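Nucleoside diphosphate kinase (Encephalitozoon cuniculi, PDB 3MPD) transfers the terminal phosphate of ATP to nucleoside diphosphates, probably by a ping-pong mechanism through a phosphohistidine intermediate, to make the other nucleoside triphosphates. Local coordinates at residues K32-A37 / K82-I87; S54-M59 / S63-D68; A76-G81 / L133-D138. One frame throughout, in Å; residues are numbered along the deposited sequence. Where two conformers were deposited one is given.

In the fold
Contacts 1 and 3 share the antiparallel sheet at the heart of the chain, whereas contact 2 is a surface contact out by the helices 46-52 and 62-69, its centre about 27 Å from that of contact 1 and 22 Å from that of contact 3. Strands 35-42 and 74-80 run side by side, and backbone bonds such as Tyr35 N to Val80 O tie contact 1 directly to contact 3. Contact 3 is buried; contact 1 is partly buried, with an exposed lysine alongside. All three are apolar, without a hydrogen bond between their segments, but aliphatic branches, joined in contact 1 by a lysine's methylenes, do the work near the sheet and a methionine methyl does it at the surface.

Contact 1: residues K32-A37 / K82-I87; sequences KGLYLA and KDAVSI
Leu34 reaches across to Ala84 and Ile87 with its two methyls, one for each. From CB, the chain places CG anti to the carbonyl carbon (chi1 -70°), and the fork then opens toward helix 84-92. CD1 lies 3.8 Å from Ile87 CG2, the two side chains passing in opposite directions. CD2 rests against the first turn of the helix, 4.0 Å from both Ala84 CB and Ala84 CA. Ile87 CG2 is shared: Lys32 CG approaches it to 3.6 Å, and the lysine chain, bent at chi2 (57°), carries CE past the same methyl at 4.0 Å. The aliphatic part of an exposed lysine thus borders the apolar patch. Between Lys32 and Leu34, Gly33 ends helix 22-32 in a Schellman motif with positive phi, turning the chain into strand 35-42. Just there Arg20 of the second subunit donates a hydrogen bond to Leu34 O, while Leu34 also packs on Trp79 of the neighbouring strand. The contact joins the end of helix 22-32 to the start of helix 84-92 at one end of the sheet; these are the two connecting helices of the ferredoxin-like alpha/beta sandwich, the core fold of nucleoside diphosphate kinases.

Contact 2: residues S54-M59 / S63-D68; sequences SHLSSM and SEMVED
Met65 sets its CG anti to the carbonyl carbon (chi1 -57°) and runs on nearly extended before bending at chi3 (-88°), which turns the terminal methyl toward Leu56 and Met59. This is packing within a helical hairpin: helices 46-52 and 62-69 are joined by a loop that includes a 3-10 segment at 54-56, and the contact lies between that loop and the second helix. In this family the hairpin flanks the nucleotide-binding cleft, consistent with Met65 lying about 8 Å, side chain to side chain, from Lys13, which probably binds ATP.

Met65 CE is the meeting point. It lies 4.0 Å from Met59 CB and 4.2 Å from Leu56 CD1, with the leucine and methionine side chains crossing at about a right angle. Met59 therefore touches with the root of its side chain, while the rest runs off extended, away from the helix. Leu56 also works backward along its own segment, its CG over one face of the His55 ring, offset toward the rim.

The loop carries its own bracing. Leu56 to Met59 form a type I turn, closed by Met59 N to Leu56 O at 3.0 Å. Two residues earlier, Ser54 O takes two bonds from Ser57, from N at 3.1 Å and from OG at 2.7 Å, the hydroxyl lying in the carbonyl plane.

Contact 3: residues A76-G81 / L133-D138; sequences AMVWVG and LWIGDD
One face of the central antiparallel sheet meets the end of helix 124-134 here, where Ile135 packs down on strand 74-80. Its contacts fall on Ala76 and Val78, two residues apart on the strand and both pointing toward the helix end, while Met77 between them points to the other face.

Ile135 has CG1 anti to its carbonyl carbon (chi1 -54°), which sets that atom against Val78, and chi2 (-69°) swings CD1 toward Ala76. CG1 lies 4.0 Å from Val78 CG2, where the two branched side chains cross at a slant. CD1 reaches further along the strand and comes 4.1 Å from Ala76 CB, and it also nears the strand backbone at Ala76 O, at much the same distance. Val78 offers the methyl that stands beside its backbone N. Val78 and Ile135 both also pack on Ala38 of strand 35-42, which widens the apolar patch across two strands.

Just before Ile135, Trp134 lies over the same face of the sheet: its ring stacks with Phe9 of strand 7-12, and its NE1 is hydrogen-bonded to His52 ND1, which ties the helix end to helix 46-52. After Ile135, Gly136 takes positive phi and leads the chain out of the helix.

On the reverse face, Trp79 NE1 points at Met77 SD in a weak hydrogen bond of 3.6 Å, and the indole meets Phe29 of helix 22-32. The sheet, with strand order 2-3-1-4, and helices 22-32 and 84-92 make up the ferredoxin-like core; helices 46-52 and 124-134, to whose layer Ile135 belongs, are additional and cover the other face, as in nucleoside diphosphate kinases.

Contact 1: residues K32-A37 / K82-I87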
loop_
_atom_site.group_PDB
_atom_site.type_symbol
_atom_site.label_atom_id
_atom_site.label_comp_id
_atom_site.label_asym_id
_atom_site.label_seq_id
_atom_site.Cartn_x
_atom_site.Cartn_y
_atom_site.Cartn_z
ATOM N N LYS A 32 -0.157 -1.608 -15.224
ATOM C CA LYS A 32 0.968 -1.594 -16.158
ATOM C C LYS A 32 1.826 -2.884 -16.077
ATOM O O LYS A 32 2.612 -3.166 -16.993
ATOM C CB LYS A 32 1.853 -0.369 -15.908
ATOM C CG LYS A 32 3.023 -0.170 -16.922
ATOM C CD LYS A 32 2.574 -0.069 -18.400
ATOM C CE LYS A 32 3.681 0.582 -19.250
ATOM N NZ LYS A 32 3.305 0.685 -20.700
ATOM N N GLY A 33 1.687 -3.646 -14.994
ATOM C CA GLY A 33 2.330 -4.952 -14.871
ATOM C C GLY A 33 3.483 -5.011 -13.874
ATOM O O GLY A 33 4.129 -6.061 -13.736
ATOM N N LEU A 34 3.770 -3.885 -13.201
ATOM C CA LEU A 34 4.868 -3.845 -12.249
ATOM C C LEU A 34 4.490 -4.621 -10.988
ATOM O O LEU A 34 3.306 -4.843 -10.701
ATOM C CB LEU A 34 5.275 -2.400 -11.922
ATOM C CG LEU A 34 5.959 -1.658 -13.090
ATOM C CD1 LEU A 34 6.105 -0.167 -12.774
ATOM C CD2 LEU A 34 7.351 -2.329 -13.478
ATOM N N TYR A 35 5.499 -5.030 -10.244
ATOM C CA TYR A 35 5.272 -5.825 -9.050
ATOM C C TYR A 35 5.559 -5.023 -7.805
ATOM O O TYR A 35 6.693 -4.587 -7.612
ATOM C CB TYR A 35 6.178 -7.075 -9.063
ATOM C CG TYR A 35 5.883 -7.994 -10.228
ATOM C CD1 TYR A 35 4.796 -8.877 -10.178
ATOM C CD2 TYR A 35 6.692 -7.989 -11.372
ATOM C CE1 TYR A 35 4.513 -9.716 -11.224
ATOM C CE2 TYR A 35 6.427 -8.844 -12.442
ATOM C CZ TYR A 35 5.324 -9.698 -12.361
ATOM O OH TYR A 35 5.050 -10.567 -13.381
ATOM N N LEU A 36 4.556 -4.854 -6.944
ATOM C CA LEU A 36 4.794 -4.229 -5.642
ATOM C C LEU A 36 5.675 -5.123 -4.766
ATOM O O LEU A 36 5.368 -6.313 -4.600
ATOM C CB LEU A 36 3.456 -3.943 -4.945
ATOM C CG LEU A 36 3.541 -3.241 -3.591
ATOM C CD1 LEU A 36 4.128 -1.831 -3.786
ATOM C CD2 LEU A 36 2.181 -3.181 -2.902
ATOM N N ALA A 37 6.768 -4.565 -4.226
ATOM C CA ALA A 37 7.719 -5.330 -3.360
ATOM C C ALA A 37 7.908 -4.781 -1.946
ATOM O O ALA A 37 8.398 -5.493 -1.057
ATOM C CB ALA A 37 9.126 -5.481 -4.040
ATOM N N LYS A 82 10.747 -5.201 -15.476
ATOM C CA LYS A 82 11.566 -4.753 -16.622
ATOM C C LYS A 82 11.354 -3.269 -16.888
ATOM O O LYS A 82 10.229 -2.817 -16.941
ATOM C CB LYS A 82 11.262 -5.560 -17.890
ATOM C CG LYS A 82 11.934 -6.954 -17.887
ATOM C CD LYS A 82 11.549 -7.817 -19.086
ATOM C CE LYS A 82 12.108 -9.247 -18.950
ATOM N NZ LYS A 82 11.710 -10.144 -20.074
ATOM N N ASP A 83 12.457 -2.527 -17.036
ATOM C CA ASP A 83 12.420 -1.069 -17.252
ATOM C C ASP A 83 11.577 -0.311 -16.203
ATOM O O ASP A 83 10.979 0.716 -16.541
ATOM C CB ASP A 83 11.887 -0.685 -18.668
ATOM C CG ASP A 83 12.590 -1.404 -19.805
ATOM O OD1 ASP A 83 13.776 -1.131 -20.084
ATOM O OD2 ASP A 83 11.925 -2.229 -20.479
ATOM N N ALA A 84 11.555 -0.769 -14.952
ATOM C CA ALA A 84 10.693 -0.158 -13.922
ATOM C C ALA A 84 10.884 1.337 -13.785
ATOM O O ALA A 84 9.916 2.072 -13.562
ATOM C CB ALA A 84 10.895 -0.808 -12.568
ATOM N N VAL A 85 12.131 1.807 -13.883
ATOM C CA VAL A 85 12.365 3.238 -13.632
ATOM C C VAL A 85 11.762 4.131 -14.703
ATOM O O VAL A 85 11.054 5.097 -14.401
ATOM C CB VAL A 85 13.879 3.588 -13.449
ATOM C CG1 VAL A 85 14.073 5.112 -13.359
ATOM C CG2 VAL A 85 14.423 2.926 -12.182
ATOM N N SER A 86 12.096 3.852 -15.955
ATOM C CA SER A 86 11.560 4.588 -17.097
ATOM C C SER A 86 10.037 4.435 -17.156
ATOM O O SER A 86 9.310 5.383 -17.428
ATOM C CB SER A 86 12.205 4.063 -18.380
ATOM O OG SER A 86 11.867 4.876 -19.477
ATOM N N ILE A 87 9.550 3.227 -16.883
ATOM C CA ILE A 87 8.086 2.991 -16.894
ATOM C C ILE A 87 7.427 3.896 -15.846
ATOM O O ILE A 87 6.479 4.622 -16.150
ATOM C CB ILE A 87 7.685 1.496 -16.702
ATOM C CG1 ILE A 87 7.915 0.701 -18.010
ATOM C CG2 ILE A 87 6.188 1.402 -16.237
ATOM C CD1 ILE A 87 7.753 -0.869 -17.857
#

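Contact 2: residues S54-M59 / S63-D68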
loop_
_atom_site.group_PDB
_atom_site.type_symbol
_atom_site.label_atom_id
_atom_site.label_comp_id
_atom_site.label_asym_id
_atom_site.label_seq_id
_atom_site.Cartn_x
_atom_site.Cartn_y
_atom_site.Cartn_z
ATOM N N SER A 54 19.201 15.940 -1.937
ATOM C CA SER A 54 20.523 16.600 -1.847
ATOM C C SER A 54 20.953 17.283 -3.148
ATOM O O SER A 54 21.581 18.347 -3.125
ATOM C CB SER A 54 21.608 15.630 -1.365
ATOM O OG SER A 54 21.681 14.507 -2.222
ATOM N N HIS A 55 20.583 16.680 -4.278
ATOM C CA HIS A 55 20.830 17.276 -5.601
ATOM C C HIS A 55 20.092 18.614 -5.813
ATOM O O HIS A 55 20.428 19.370 -6.722
ATOM C CB HIS A 55 20.513 16.274 -6.736
ATOM C CG HIS A 55 19.090 15.772 -6.749
ATOM N ND1 HIS A 55 18.607 14.864 -5.827
ATOM C CD2 HIS A 55 18.063 16.025 -7.598
ATOM C CE1 HIS A 55 17.339 14.594 -6.099
ATOM N NE2 HIS A 55 16.987 15.282 -7.172
ATOM N N LEU A 56 19.104 18.899 -4.966
ATOM C CA LEU A 56 18.350 20.147 -5.053
ATOM C C LEU A 56 18.828 21.201 -4.056
ATOM O O LEU A 56 18.295 22.302 -4.062
ATOM C CB LEU A 56 16.830 19.914 -4.881
ATOM C CG LEU A 56 16.104 18.856 -5.734
ATOM C CD1 LEU A 56 14.587 18.845 -5.465
ATOM C CD2 LEU A 56 16.373 19.041 -7.228
ATOM N N SER A 57 19.825 20.889 -3.222
ATOM C CA SER A 57 20.235 21.800 -2.134
ATOM C C SER A 57 20.624 23.237 -2.559
ATOM O O SER A 57 20.523 24.162 -1.748
ATOM C CB SER A 57 21.334 21.182 -1.237
ATOM O OG SER A 57 22.425 20.665 -1.983
ATOM N N SER A 58 21.043 23.421 -3.817
ATOM C CA SER A 58 21.458 24.737 -4.332
ATOM C C SER A 58 20.303 25.566 -4.860
ATOM O O SER A 58 20.420 26.782 -5.030
ATOM C CB SER A 58 22.475 24.572 -5.459
ATOM O OG SER A 58 23.684 24.051 -4.953
ATOM N N MET A 59 19.190 24.906 -5.132
ATOM C CA MET A 59 18.072 25.546 -5.815
ATOM C C MET A 59 17.303 26.546 -4.950
ATOM O O MET A 59 17.197 26.363 -3.734
ATOM C CB MET A 59 17.101 24.470 -6.332
ATOM C CG MET A 59 17.622 23.754 -7.560
ATOM S SD MET A 59 16.431 22.555 -8.192
ATOM C CE MET A 59 17.322 21.896 -9.633
ATOM N N SER A 63 14.360 24.907 1.114
ATOM C CA SER A 63 13.707 24.790 2.412
ATOM C C SER A 63 12.165 24.591 2.317
ATOM O O SER A 63 11.604 23.693 2.958
ATOM C CB SER A 63 14.062 26.009 3.260
ATOM O OG SER A 63 13.478 25.887 4.537
ATOM N N GLU A 64 11.496 25.429 1.526
ATOM C CA GLU A 64 10.064 25.299 1.291
ATOM C C GLU A 64 9.742 23.922 0.672
ATOM O O GLU A 64 8.822 23.279 1.129
ATOM C CB GLU A 64 9.529 26.428 0.403
ATOM C CG GLU A 64 9.409 27.824 1.063
ATOM C CD GLU A 64 10.735 28.586 1.188
ATOM O OE1 GLU A 64 11.810 28.050 0.835
ATOM O OE2 GLU A 64 10.697 29.748 1.655
ATOM N N MET A 65 10.518 23.469 -0.326
ATOM C CA MET A 65 10.276 22.156 -0.966
ATOM C C MET A 65 10.377 21.042 0.090
ATOM O O MET A 65 9.560 20.132 0.117
ATOM C CB MET A 65 11.241 21.876 -2.144
ATOM C CG MET A 65 11.250 22.922 -3.276
ATOM S SD MET A 65 12.042 22.445 -4.876
ATOM C CE MET A 65 13.784 22.873 -4.700
ATOM N N VAL A 66 11.368 21.126 0.972
ATOM C CA VAL A 66 11.491 20.146 2.061
ATOM C C VAL A 66 10.293 20.229 3.039
ATOM O O VAL A 66 9.731 19.197 3.456
ATOM C CB VAL A 66 12.855 20.281 2.806
ATOM C CG1 VAL A 66 12.883 19.428 4.085
ATOM C CG2 VAL A 66 14.001 19.925 1.872
ATOM N N GLU A 67 9.905 21.452 3.385
ATOM C CA GLU A 67 8.809 21.703 4.320
ATOM C C GLU A 67 7.511 21.091 3.824
ATOM O O GLU A 67 6.785 20.471 4.605
ATOM C CB GLU A 67 8.607 23.204 4.492
ATOM C CG GLU A 67 8.530 23.693 5.940
ATOM C CD GLU A 67 9.903 23.774 6.610
ATOM O OE1 GLU A 67 10.438 24.904 6.804
ATOM O OE2 GLU A 67 10.448 22.693 6.940
ATOM N N ASP A 68 7.235 21.277 2.531
ATOM C CA ASP A 68 6.066 20.701 1.872
ATOM C C ASP A 68 6.015 19.176 2.021
ATOM O O ASP A 68 4.926 18.591 2.109
ATOM C CB ASP A 68 6.039 21.055 0.371
ATOM C CG ASP A 68 5.629 22.515 0.094
ATOM O OD1 ASP A 68 5.043 23.190 0.984
ATOM O OD2 ASP A 68 5.899 22.986 -1.042
#

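Contact 3: residues A76-G81 / L133-D138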
loop_
_atom_site.group_PDB
_atom_site.type_symbol
_atom_site.label_atom_id
_atom_site.label_comp_id
_atom_site.label_asym_id
_atom_site.label_seq_id
_atom_site.Cartn_x
_atom_site.Cartn_y
_atom_site.Cartn_z
ATOM N N ALA A 76 5.438 5.181 0.978
ATOM C CA ALA A 76 6.667 4.827 0.283
ATOM C C ALA A 76 6.594 3.384 -0.224
ATOM O O ALA A 76 6.252 2.475 0.545
ATOM C CB ALA A 76 7.859 4.994 1.214
ATOM N N MET A 77 6.943 3.180 -1.495
ATOM C CA MET A 77 6.830 1.859 -2.135
ATOM C C MET A 77 8.022 1.527 -2.995
ATOM O O MET A 77 8.685 2.421 -3.530
ATOM C CB MET A 77 5.584 1.819 -3.079
ATOM C CG MET A 77 4.264 1.879 -2.347
ATOM S SD MET A 77 2.809 2.265 -3.370
ATOM C CE MET A 77 3.004 4.006 -3.654
ATOM N N VAL A 78 8.223 0.232 -3.193
ATOM C CA VAL A 78 9.137 -0.254 -4.207
ATOM C C VAL A 78 8.336 -1.075 -5.209
ATOM O O VAL A 78 7.557 -1.949 -4.835
ATOM C CB VAL A 78 10.277 -1.122 -3.608
ATOM C CG1 VAL A 78 11.280 -1.560 -4.704
ATOM C CG2 VAL A 78 10.991 -0.368 -2.489
ATOM N N TRP A 79 8.531 -0.766 -6.487
ATOM C CA TRP A 79 7.880 -1.478 -7.575
ATOM C C TRP A 79 8.970 -2.073 -8.460
ATOM O O TRP A 79 9.949 -1.398 -8.776
ATOM C CB TRP A 79 6.977 -0.526 -8.379
ATOM C CG TRP A 79 5.713 -0.150 -7.674
ATOM C CD1 TRP A 79 5.546 0.869 -6.759
ATOM C CD2 TRP A 79 4.418 -0.785 -7.805
ATOM N NE1 TRP A 79 4.222 0.914 -6.339
ATOM C CE2 TRP A 79 3.514 -0.079 -6.962
ATOM C CE3 TRP A 79 3.941 -1.872 -8.547
ATOM C CZ2 TRP A 79 2.169 -0.433 -6.838
ATOM C CZ3 TRP A 79 2.604 -2.218 -8.431
ATOM C CH2 TRP A 79 1.730 -1.505 -7.568
ATOM N N VAL A 80 8.799 -3.343 -8.838
ATOM C CA VAL A 80 9.832 -4.086 -9.568
ATOM C C VAL A 80 9.292 -4.556 -10.911
ATOM O O VAL A 80 8.104 -4.900 -11.029
ATOM C CB VAL A 80 10.280 -5.322 -8.739
ATOM C CG1 VAL A 80 11.273 -6.217 -9.512
ATOM C CG2 VAL A 80 10.899 -4.866 -7.424
ATOM N N GLY A 81 10.167 -4.587 -11.911
ATOM C CA GLY A 81 9.849 -5.151 -13.220
ATOM C C GLY A 81 10.780 -4.602 -14.274
ATOM O O GLY A 81 11.534 -3.660 -13.990
ATOM N N LEU A 133 17.538 4.487 1.659
ATOM C CA LEU A 133 17.241 5.624 2.528
ATOM C C LEU A 133 15.895 5.471 3.247
ATOM O O LEU A 133 15.813 5.639 4.460
ATOM C CB LEU A 133 17.264 6.914 1.708
ATOM C CG LEU A 133 17.114 8.228 2.448
ATOM C CD1 LEU A 133 18.237 8.442 3.515
ATOM C CD2 LEU A 133 17.063 9.359 1.419
ATOM N N TRP A 134 14.852 5.123 2.494
ATOM C CA TRP A 134 13.488 5.096 3.024
ATOM C C TRP A 134 12.985 3.744 3.535
ATOM O O TRP A 134 12.147 3.701 4.441
ATOM C CB TRP A 134 12.500 5.557 1.940
ATOM C CG TRP A 134 12.624 6.978 1.556
ATOM C CD1 TRP A 134 13.374 7.493 0.534
ATOM C CD2 TRP A 134 11.966 8.079 2.165
ATOM N NE1 TRP A 134 13.215 8.852 0.467
ATOM C CE2 TRP A 134 12.355 9.241 1.460
ATOM C CE3 TRP A 134 11.076 8.202 3.238
ATOM C CZ2 TRP A 134 11.876 10.505 1.783
ATOM C CZ3 TRP A 134 10.607 9.454 3.571
ATOM C CH2 TRP A 134 11.011 10.597 2.844
ATOM N N ILE A 135 13.451 2.657 2.918
ATOM C CA ILE A 135 12.896 1.317 3.163
ATOM C C ILE A 135 13.876 0.426 3.915
ATOM O O ILE A 135 13.517 -0.156 4.938
ATOM C CB ILE A 135 12.490 0.598 1.842
ATOM C CG1 ILE A 135 11.555 1.456 1.008
ATOM C CG2 ILE A 135 11.850 -0.754 2.137
ATOM C CD1 ILE A 135 10.182 1.638 1.616
ATOM N N GLY A 136 15.099 0.308 3.406
ATOM C CA GLY A 136 16.138 -0.498 4.068
ATOM C C GLY A 136 16.929 -1.301 3.056
ATOM O O GLY A 136 16.675 -1.223 1.848
ATOM N N ASP A 137 17.889 -2.079 3.541
ATOM C CA ASP A 137 18.770 -2.842 2.647
ATOM C C ASP A 137 18.285 -4.271 2.425
ATOM O O ASP A 137 18.940 -5.037 1.701
ATOM C CB ASP A 137 20.212 -2.904 3.176
ATOM C CG ASP A 137 20.401 -2.142 4.461
ATOM O OD1 ASP A 137 20.263 -0.898 4.448
ATOM O OD2 ASP A 137 20.707 -2.795 5.483
ATOM N N ASP A 138 17.167 -4.645 3.050
ATOM C CA ASP A 138 16.744 -6.046 2.996
ATOM C C ASP A 138 15.369 -6.291 2.349
ATOM O O ASP A 138 14.681 -7.254 2.731
ATOM C CB ASP A 138 16.864 -6.717 4.381
#